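Long-range contacts in DUF115 domain-containing protein (Magnetospirillum magneticum AMB-1, PDB 5MU5), which probably acts as a glycosyltransferase that modifies flagellin, in keeping with the involvement of Maf in formation of the bacterial flagellum: residues L386-P391 against R473-R478; V414-R419 against V496-T501. One frame throughout, in Å; residues are numbered along the deposited sequence.

Interaction 1 (L386-P391 against R473-R478); sequences LDDSGP and RDALGR
Asp-388 and Arg-478 join the loop 386-391 to helix 467-482 through a side-on salt bridge in which a single carboxylate oxygen does the accepting. NE of Arg-478 lies 3.0 Å from OD1 of Asp-388, and NH2 of Arg-478 lies 3.0 Å from that same OD1. Both nitrogens come from one face of the carboxylate, whose plane is turned 54° from the guanidinium. OD1 nevertheless sits at the guanidinium edge, close to its plane. The arginine runs out extended, then a bend at chi3 swings NE toward Asp-388, and chi4 (-102°) sets the plane so that its NE/NH2 edge meets OD1; such length and flexibility suit the exposed side of the helix. Asp-388, whose left-handed backbone aspartate tolerates better than most residues, holds CG beside its backbone N (chi1 -65°) and crosses the arginine at about a right angle.

Beside the ion pair, small Ala-475 lets the loop backbone approach the helix, CA of Asp-388 lying 5.9 Å from CA of Ala-475. CB of Ala-475 meets O of Gly-390 at 3.6 Å and CD of Pro-391, which follows a cis peptide, at 4.1 Å. The arrangement is a loop leading into helix 393-404, docked on helix 467-482 in an alpha/beta domain with a mostly parallel sheet.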
loop_
_atom_site.group_PDB
_atom_site.type_symbol
_atom_site.label_atom_id
_atom_site.label_comp_id
_atom_site.label_asym_id
_atom_site.label_seq_id
_atom_site.Cartn_x
_atom_site.Cartn_y
_atom_site.Cartn_z
ATOM N N LEU A 386 0.842 16.246 -0.793
ATOM C CA LEU A 386 2.202 15.901 -1.093
ATOM C C LEU A 386 2.290 14.403 -1.353
ATOM O O LEU A 386 1.530 13.622 -0.781
ATOM C CB LEU A 386 3.106 16.263 0.080
ATOM C CG LEU A 386 3.171 17.741 0.437
ATOM C CD1 LEU A 386 3.960 17.897 1.714
ATOM C CD2 LEU A 386 3.782 18.577 -0.680
ATOM N N ASP A 387 3.199 14.046 -2.258
ATOM C CA ASP A 387 3.612 12.682 -2.510
ATOM C C ASP A 387 4.870 12.436 -1.693
ATOM O O ASP A 387 5.660 13.369 -1.455
ATOM C CB ASP A 387 3.988 12.501 -3.978
ATOM C CG ASP A 387 2.804 12.594 -4.904
ATOM O OD1 ASP A 387 1.672 12.296 -4.463
ATOM O OD2 ASP A 387 3.011 12.955 -6.087
ATOM N N ASP A 388 5.073 11.180 -1.298
ATOM C CA ASP A 388 6.251 10.780 -0.543
ATOM C C ASP A 388 6.433 11.638 0.701
ATOM O O ASP A 388 7.553 11.947 1.085
ATOM C CB ASP A 388 7.512 10.800 -1.434
ATOM C CG ASP A 388 7.462 9.749 -2.566
ATOM O OD1 ASP A 388 7.155 8.558 -2.277
ATOM O OD2 ASP A 388 7.747 10.107 -3.740
ATOM N N SER A 389 5.325 12.022 1.329
ATOM C CA SER A 389 5.389 12.795 2.565
ATOM C C SER A 389 5.726 11.884 3.727
ATOM O O SER A 389 6.086 12.383 4.799
ATOM C CB SER A 389 4.100 13.587 2.855
ATOM O OG SER A 389 3.005 12.751 3.128
ATOM N N GLY A 390 5.607 10.567 3.506
ATOM C CA GLY A 390 5.985 9.539 4.494
ATOM C C GLY A 390 7.118 8.682 3.956
ATOM O O GLY A 390 7.538 8.873 2.803
ATOM N N PRO A 391 7.554 7.672 4.725
ATOM C CA PRO A 391 6.984 7.220 5.988
ATOM C C PRO A 391 7.340 8.034 7.233
ATOM O O PRO A 391 6.650 7.914 8.239
ATOM C CB PRO A 391 7.536 5.790 6.128
ATOM C CG PRO A 391 8.816 5.796 5.360
ATOM C CD PRO A 391 8.549 6.703 4.204
ATOM N N ARG A 473 14.856 6.278 3.432
ATOM C CA ARG A 473 15.907 6.573 2.456
ATOM C C ARG A 473 15.427 6.470 1.022
ATOM O O ARG A 473 15.759 7.319 0.181
ATOM C CB ARG A 473 17.066 5.612 2.644
ATOM C CG ARG A 473 18.197 5.775 1.640
ATOM C CD ARG A 473 19.056 4.523 1.640
ATOM N NE ARG A 473 18.334 3.431 1.027
ATOM C CZ ARG A 473 18.759 2.174 0.978
ATOM N NH1 ARG A 473 19.934 1.841 1.506
ATOM N NH2 ARG A 473 17.994 1.254 0.399
ATOM N N ASP A 474 14.691 5.401 0.706
ATOM C CA ASP A 474 14.187 5.237 -0.656
ATOM C C ASP A 474 13.173 6.337 -1.015
ATOM O O ASP A 474 13.140 6.792 -2.161
ATOM C CB ASP A 474 13.578 3.832 -0.878
ATOM C CG ASP A 474 14.645 2.691 -0.852
ATOM O OD1 ASP A 474 15.850 2.922 -0.570
ATOM O OD2 ASP A 474 14.263 1.531 -1.111
ATOM N N ALA A 475 12.353 6.780 -0.054
ATOM C CA ALA A 475 11.346 7.819 -0.372
ATOM C C ALA A 475 12.027 9.176 -0.631
ATOM O O ALA A 475 11.607 9.938 -1.508
ATOM C CB ALA A 475 10.278 7.917 0.707
ATOM N N LEU A 476 13.116 9.434 0.082
ATOM C CA LEU A 476 13.895 10.653 -0.107
ATOM C C LEU A 476 14.538 10.698 -1.470
ATOM O O LEU A 476 14.438 11.707 -2.163
ATOM C CB LEU A 476 14.984 10.790 0.952
ATOM C CG LEU A 476 14.557 11.162 2.367
ATOM C CD1 LEU A 476 15.760 11.148 3.296
ATOM C CD2 LEU A 476 13.884 12.521 2.393
ATOM N N GLY A 477 15.195 9.614 -1.871
ATOM C CA GLY A 477 15.823 9.546 -3.191
ATOM C C GLY A 477 14.802 9.675 -4.295
ATOM O O GLY A 477 14.993 10.368 -5.300
ATOM N N ARG A 478 13.700 9.001 -4.125
ATOM C CA ARG A 478 12.667 9.042 -5.131
ATOM C C ARG A 478 12.072 10.477 -5.276
ATOM O O ARG A 478 11.931 10.961 -6.377
ATOM C CB ARG A 478 11.590 7.984 -4.810
ATOM C CG ARG A 478 10.357 8.069 -5.702
ATOM C CD ARG A 478 9.353 6.925 -5.489
ATOM N NE ARG A 478 8.833 6.858 -4.115
ATOM C CZ ARG A 478 9.233 5.998 -3.170
ATOM N NH1 ARG A 478 10.177 5.082 -3.403
ATOM N NH2 ARG A 478 8.669 6.044 -1.963
#

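Interaction 2 (V414-R419 against V496-T501); sequences VDLGSR and VMIENT
Beyond the carboxyl ends of two adjacent parallel strands, 408-412 and 488-491, the chain continues into the loops that meet here, and Asp-415 and Val-496 tie them together through their backbones. N of Val-496 donates to O of Asp-415 at 2.9 Å, in the carbonyl plane and with an N-H...O angle of 160°. A water adds a second bridge: it donates to O of Val-414 at 2.8 Å and to O of Val-496 at 2.7 Å, giving both carbonyls a partner in a place that is largely buried.

The side chain of Val-496 lies between the two segments. Its CG1, beside the backbone N and anti to the carbonyl carbon (chi1 -61°), is 3.3 Å from O of Leu-416, while CG2 comes 3.8 Å from CB of Leu-416. A compact, branched residue serves two directions at once here.

Such loops at the carboxyl edge of a parallel sheet are often where Rossmann-like domains place their binding sites. The CB of Asp-415 points away from 496-501, and OD1 is hydrogen-bonded to OG of Ser-283 in a loop that follows another strand of the sheet, 275-278. Gly-417 has backbone angles at which a CB would be jammed against O of Leu-416, and would also lie close to CG1 of Val-496.

Farther along, Ile-498 sends CD1 across to CG1 of Val-414 at 4.0 Å, the two side chains crossing at about a right angle; CD1 of Leu-416 stands off at 4.4 Å from CD1 of Ile-498. These branched and aliphatic groups suit a patch covered by helix 467-482, where Leu-476 packs on Val-414 and Thr-472 on Leu-416. From Ile-498 the chain makes a type II turn to Thr-501, with Asn-500 taking the left-handed third position that asparagine accepts readily.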
loop_
_atom_site.group_PDB
_atom_site.type_symbol
_atom_site.label_atom_id
_atom_site.label_comp_id
_atom_site.label_asym_id
_atom_site.label_seq_id
_atom_site.Cartn_x
_atom_site.Cartn_y
_atom_site.Cartn_z
ATOM N N VAL A 414 20.161 13.571 8.837
ATOM C CA VAL A 414 19.361 12.586 8.114
ATOM C C VAL A 414 20.298 11.393 7.961
ATOM O O VAL A 414 20.800 11.120 6.874
ATOM C CB VAL A 414 18.928 13.080 6.738
ATOM C CG1 VAL A 414 17.995 12.066 6.077
ATOM C CG2 VAL A 414 18.201 14.391 6.869
ATOM N N ASP A 415 20.550 10.726 9.087
ATOM C CA ASP A 415 21.508 9.633 9.169
ATOM C C ASP A 415 20.886 8.331 8.664
ATOM O O ASP A 415 21.450 7.669 7.803
ATOM C CB ASP A 415 21.973 9.440 10.620
ATOM C CG ASP A 415 22.797 10.608 11.148
ATOM O OD1 ASP A 415 22.941 11.626 10.442
ATOM O OD2 ASP A 415 23.291 10.508 12.296
ATOM N N LEU A 416 19.742 7.962 9.228
ATOM C CA LEU A 416 19.009 6.769 8.810
ATOM C C LEU A 416 19.893 5.527 8.966
ATOM O O LEU A 416 19.888 4.628 8.108
ATOM C CB LEU A 416 18.545 6.912 7.347
ATOM C CG LEU A 416 17.814 8.221 7.022
ATOM C CD1 LEU A 416 17.429 8.277 5.567
ATOM C CD2 LEU A 416 16.596 8.372 7.914
ATOM N N GLY A 417 20.686 5.539 10.034
ATOM C CA GLY A 417 21.606 4.479 10.363
ATOM C C GLY A 417 22.827 4.999 11.105
ATOM O O GLY A 417 23.073 6.196 11.130
ATOM N N SER A 418 23.593 4.079 11.683
ATOM C CA SER A 418 24.781 4.403 12.449
ATOM C C SER A 418 25.999 3.831 11.793
ATOM O O SER A 418 25.998 2.702 11.336
ATOM C CB SER A 418 24.709 3.818 13.855
ATOM O OG SER A 418 23.629 4.357 14.574
ATOM N N ARG A 419 27.034 4.645 11.790
ATOM C CA ARG A 419 28.341 4.292 11.336
ATOM C C ARG A 419 28.819 3.031 12.058
ATOM O O ARG A 419 28.520 2.802 13.242
ATOM C CB ARG A 419 29.262 5.492 11.596
ATOM C CG ARG A 419 30.735 5.308 11.299
ATOM C CD ARG A 419 31.015 5.046 9.837
ATOM N NE ARG A 419 30.780 6.190 8.950
ATOM C CZ ARG A 419 30.890 6.105 7.626
ATOM N NH1 ARG A 419 31.220 4.947 7.070
ATOM N NH2 ARG A 419 30.662 7.145 6.850
ATOM N N VAL A 496 23.585 6.880 5.994
ATOM C CA VAL A 496 23.483 6.172 4.720
ATOM C C VAL A 496 23.580 7.087 3.504
ATOM O O VAL A 496 23.221 8.265 3.555
ATOM C CB VAL A 496 22.143 5.415 4.512
ATOM C CG1 VAL A 496 21.934 4.357 5.557
ATOM C CG2 VAL A 496 20.956 6.373 4.436
ATOM N N MET A 497 24.023 6.493 2.405
ATOM C CA MET A 497 23.992 7.115 1.096
ATOM C C MET A 497 22.522 7.194 0.632
ATOM O O MET A 497 21.769 6.207 0.671
ATOM C CB MET A 497 24.797 6.251 0.101
ATOM C CG MET A 497 24.902 6.837 -1.304
ATOM S SD MET A 497 25.851 8.384 -1.343
ATOM C CE MET A 497 27.499 7.656 -1.436
ATOM N N ILE A 498 22.108 8.377 0.207
ATOM C CA ILE A 498 20.781 8.588 -0.340
ATOM C C ILE A 498 20.928 8.889 -1.842
ATOM O O ILE A 498 21.718 9.749 -2.232
ATOM C CB ILE A 498 20.088 9.754 0.375
ATOM C CG1 ILE A 498 20.058 9.492 1.891
ATOM C CG2 ILE A 498 18.693 9.960 -0.171
ATOM C CD1 ILE A 498 19.684 10.701 2.725
ATOM N N GLU A 499 20.208 8.152 -2.677
ATOM C CA GLU A 499 20.197 8.411 -4.121
ATOM C C GLU A 499 19.799 9.850 -4.424
ATOM O O GLU A 499 18.991 10.451 -3.710
ATOM C CB GLU A 499 19.157 7.536 -4.846
ATOM C CG GLU A 499 19.464 6.066 -4.917
ATOM C CD GLU A 499 18.368 5.279 -5.633
ATOM O OE1 GLU A 499 18.068 5.576 -6.813
ATOM O OE2 GLU A 499 17.809 4.341 -5.026
ATOM N N ASN A 500 20.320 10.352 -5.535
ATOM C CA ASN A 500 20.065 11.692 -6.014
ATOM C C ASN A 500 20.565 12.804 -5.102
ATOM O O ASN A 500 20.051 13.919 -5.153
ATOM C CB ASN A 500 18.590 11.838 -6.326
ATOM C CG ASN A 500 18.170 10.942 -7.451
ATOM O OD1 ASN A 500 18.768 10.986 -8.491
ATOM N ND2 ASN A 500 17.142 10.149 -7.255
ATOM N N THR A 501 21.574 12.502 -4.290
ATOM C CA THR A 501 22.201 13.487 -3.407
ATOM C C THR A 501 23.687 13.377 -3.598
ATOM O O THR A 501 24.160 12.326 -3.988
ATOM C CB THR A 501 21.927 13.216 -1.897
ATOM O OG1 THR A 501 22.578 12.005 -1.496
ATOM C CG2 THR A 501 20.470 13.108 -1.619
HETATM O O HOH W 1 23.066 10.141 5.543
#

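Helix 467-482 is the element the two interactions share. Interaction 1 uses the side of it that faces the loop 386-391, while interaction 2 packs against it in part through Arg-473, whose CD rests on CG2 of Val-496. Their centres are 13 Å apart, and a probable hydrogen bond joins O of Gly-477 to ND2 of Asn-500. Chemistry follows depth: interaction 1, at the surface, rests on a charged pair with a little apolar contact, whereas interaction 2 is mostly buried and combines a backbone bond and a bridging water with aliphatic packing. The segments alternate along the chain, and both contacts lean on helix 467-482 within one alpha/beta domain.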